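Local coordinates for protein 3-oxosteroid 1-dehydrogenase (Sterolibacterium denitrificans, PDB 7P18) that probably catalyses, with FAD as cofactor, the 1,2-dehydrogenation of 3-oxosteroids to 3-oxo-delta(1)-steroids, passing the electrons to an acceptor, at residues L229-E234 against I249-N254. Sequence-based numbering, arbitrary orientation.
Sequences LNTPFE and IVVKRN. With FAD (flavin-adenine dinucleotide), chain C.
K252, E234 and T231 bury the most surface here, and each meets the opposite segment differently. The K252 backbone N donates to P232 O (3.1 Å, 160° at the hydrogen), while its aliphatic chain runs past the carboxylate of E234: E234 OE2 lies 3.6 Å from K252 CB. K252 bends at its outer two torsions and its end leads away, with NZ 6.0 Å from E234 OE2, too far for a salt bridge, so any attraction between the charges is probably diffuse. E234 is fixed through its backbone instead, its N bonding V250 O at 2.8 Å in the carbonyl plane. These two bonds flank F233 and V251, an antiparallel non-hydrogen-bonded pair in the hairpin of strands 233-239 and 245-253. T231 lies just before the first of these strands. With CG2 anti to the backbone N (chi1 -58° for OG1), T231 CG2 meets V251 CG2 at 3.6 Å, while OG1 donates to L229 O from above the carbonyl plane and accepts a weak bond from R253 NH1. A valine in place of T231 would probably leave L229 O without its hydroxyl donor and R253 NH1 without this acceptor, although R253 also has a cation-pi contact with W228. On F233, I249 CG2 touches the ring edge, 3.8 Å from CE2. F233 N donates to FAD N1A (2.9 Å) and F233 O accepts from FAD N6A. The chemistry implies that adenine is read by main-chain polarity: the F233 backbone faces it on one side, while strand 245-253 pairs with the flanking P232 O and E234 N on the other.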
# COMPACT_ATOMS: atom_id res chain seq x y z
N LEU A 229 1.45 -11.96 -20.18
CA LEU A 229 1.70 -12.60 -18.86
C LEU A 229 2.87 -13.57 -18.99
O LEU A 229 3.23 -13.92 -20.12
CB LEU A 229 0.43 -13.30 -18.38
CG LEU A 229 -0.77 -12.38 -18.13
CD1 LEU A 229 -2.05 -13.15 -17.95
CD2 LEU A 229 -0.54 -11.52 -16.89
N ASN A 230 3.49 -13.93 -17.87
CA ASN A 230 4.56 -14.95 -17.82
C ASN A 230 5.71 -14.50 -18.71
O ASN A 230 6.36 -15.38 -19.31
CB ASN A 230 3.99 -16.31 -18.26
CG ASN A 230 2.78 -16.70 -17.46
OD1 ASN A 230 1.69 -16.87 -18.01
ND2 ASN A 230 2.97 -16.82 -16.17
N THR A 231 5.93 -13.18 -18.79
CA THR A 231 6.91 -12.56 -19.73
C THR A 231 7.78 -11.58 -18.96
O THR A 231 7.61 -10.37 -19.09
CB THR A 231 6.20 -11.91 -20.93
OG1 THR A 231 5.41 -12.91 -21.59
CG2 THR A 231 7.17 -11.32 -21.93
N PRO A 232 8.71 -12.07 -18.14
CA PRO A 232 9.58 -11.20 -17.36
C PRO A 232 10.58 -10.41 -18.21
O PRO A 232 11.26 -10.98 -19.07
CB PRO A 232 10.35 -12.15 -16.43
CG PRO A 232 10.29 -13.49 -17.15
CD PRO A 232 8.98 -13.50 -17.87
N PHE A 233 10.69 -9.11 -17.92
CA PHE A 233 11.86 -8.30 -18.28
C PHE A 233 13.11 -8.96 -17.74
O PHE A 233 13.13 -9.39 -16.56
CB PHE A 233 11.68 -6.87 -17.74
CG PHE A 233 12.94 -6.06 -17.76
CD1 PHE A 233 13.85 -6.18 -16.74
CD2 PHE A 233 13.18 -5.14 -18.78
CE1 PHE A 233 15.00 -5.41 -16.74
CE2 PHE A 233 14.32 -4.37 -18.76
CZ PHE A 233 15.23 -4.51 -17.75
N GLU A 234 14.18 -8.95 -18.54
CA GLU A 234 15.54 -9.35 -18.13
C GLU A 234 16.56 -8.22 -18.24
O GLU A 234 17.43 -8.13 -17.38
CB GLU A 234 16.09 -10.42 -19.08
CG GLU A 234 15.43 -11.75 -18.97
CD GLU A 234 16.25 -12.87 -19.59
OE1 GLU A 234 17.33 -12.60 -20.25
OE2 GLU A 234 15.81 -14.01 -19.38
N ILE A 249 13.87 -3.70 -24.81
CA ILE A 249 14.15 -4.62 -23.69
C ILE A 249 14.34 -6.03 -24.25
O ILE A 249 13.81 -6.32 -25.31
CB ILE A 249 13.01 -4.60 -22.66
CG1 ILE A 249 11.69 -5.11 -23.24
CG2 ILE A 249 12.87 -3.20 -22.08
CD1 ILE A 249 10.57 -5.31 -22.22
N VAL A 250 15.01 -6.87 -23.47
CA VAL A 250 14.97 -8.36 -23.61
C VAL A 250 14.00 -8.91 -22.56
O VAL A 250 14.17 -8.58 -21.36
CB VAL A 250 16.36 -8.97 -23.42
CG1 VAL A 250 16.32 -10.48 -23.66
CG2 VAL A 250 17.41 -8.27 -24.29
N VAL A 251 13.06 -9.73 -22.99
CA VAL A 251 12.19 -10.54 -22.10
C VAL A 251 12.45 -12.04 -22.34
O VAL A 251 13.14 -12.41 -23.31
CB VAL A 251 10.71 -10.21 -22.31
CG1 VAL A 251 10.43 -8.74 -21.99
CG2 VAL A 251 10.22 -10.59 -23.72
N LYS A 252 11.93 -12.84 -21.42
CA LYS A 252 11.84 -14.32 -21.53
C LYS A 252 10.37 -14.64 -21.79
O LYS A 252 9.55 -14.41 -20.91
CB LYS A 252 12.41 -14.96 -20.27
CG LYS A 252 12.70 -16.44 -20.36
CD LYS A 252 13.10 -17.07 -19.03
CE LYS A 252 12.45 -18.42 -18.79
NZ LYS A 252 13.34 -19.30 -18.01
N ARG A 253 10.04 -15.07 -23.01
CA ARG A 253 8.65 -15.23 -23.52
C ARG A 253 8.52 -16.65 -24.06
O ARG A 253 9.33 -17.01 -24.94
CB ARG A 253 8.40 -14.17 -24.59
CG ARG A 253 7.17 -14.39 -25.46
CD ARG A 253 5.88 -14.20 -24.71
NE ARG A 253 4.80 -13.81 -25.59
CZ ARG A 253 3.54 -13.71 -25.21
NH1 ARG A 253 3.21 -13.97 -23.96
NH2 ARG A 253 2.60 -13.38 -26.08
N ASN A 254 7.55 -17.43 -23.57
CA ASN A 254 7.42 -18.87 -23.91
C ASN A 254 8.76 -19.57 -23.64
O ASN A 254 9.10 -20.48 -24.40
CB ASN A 254 6.99 -19.08 -25.37
CG ASN A 254 5.64 -18.47 -25.67
OD1 ASN A 254 5.49 -17.67 -26.59
ND2 ASN A 254 4.64 -18.81 -24.86
PA FAD C . 3.10 -3.45 -8.19
O1A FAD C . 1.69 -3.02 -7.98
O2A FAD C . 3.52 -4.54 -7.25
O5B FAD C . 3.23 -3.91 -9.70
C5B FAD C . 4.52 -4.36 -10.18
C4B FAD C . 4.29 -5.46 -11.17
O4B FAD C . 5.52 -5.69 -11.91
C3B FAD C . 3.89 -6.83 -10.57
O3B FAD C . 2.74 -7.36 -11.22
C2B FAD C . 5.14 -7.69 -10.79
O2B FAD C . 4.85 -9.08 -10.83
C1B FAD C . 5.73 -7.07 -12.06
N9A FAD C . 7.15 -7.34 -12.26
C8A FAD C . 8.15 -7.48 -11.34
N7A FAD C . 9.31 -7.82 -11.89
C5A FAD C . 9.06 -7.85 -13.25
C6A FAD C . 9.87 -8.13 -14.37
N6A FAD C . 11.15 -8.52 -14.29
N1A FAD C . 9.29 -8.07 -15.59
C2A FAD C . 8.00 -7.73 -15.67
N3A FAD C . 7.12 -7.52 -14.69
C4A FAD C . 7.73 -7.57 -13.49
N1 FAD C . -0.68 2.11 -1.35
C2 FAD C . -1.50 3.16 -1.56
O2 FAD C . -1.06 4.24 -2.01
N3 FAD C . -2.81 3.08 -1.34
C4 FAD C . -3.38 2.05 -0.62
O4 FAD C . -4.60 1.99 -0.54
C4X FAD C . -2.56 0.92 -0.34
N5 FAD C . -3.07 -0.11 0.31
C5X FAD C . -2.26 -1.21 0.49
C6 FAD C . -2.81 -2.36 1.10
C7 FAD C . -2.09 -3.55 1.18
C7M FAD C . -2.71 -4.78 1.81
C8 FAD C . -0.81 -3.61 0.61
C8M FAD C . -0.01 -4.90 0.66
C9 FAD C . -0.23 -2.47 0.09
C9A FAD C . -0.95 -1.26 -0.03
N10 FAD C . -0.40 -0.09 -0.58
C10 FAD C . -1.19 1.03 -0.78
C1' FAD C . 0.93 -0.11 -1.19
C2' FAD C . 0.81 -0.32 -2.71
O2' FAD C . 0.04 -1.48 -3.04
C3' FAD C . 2.17 -0.40 -3.42
O3' FAD C . 3.10 0.53 -2.88
C4' FAD C . 2.01 -0.22 -4.92
O4' FAD C . 1.04 -1.17 -5.37
C5' FAD C . 3.29 -0.37 -5.70
O5' FAD C . 2.92 -0.28 -7.09
P FAD C . 3.98 -0.65 -8.22
O1P FAD C . 3.21 -0.45 -9.46
O2P FAD C . 5.29 -0.03 -8.00
O3P FAD C . 4.18 -2.26 -8.03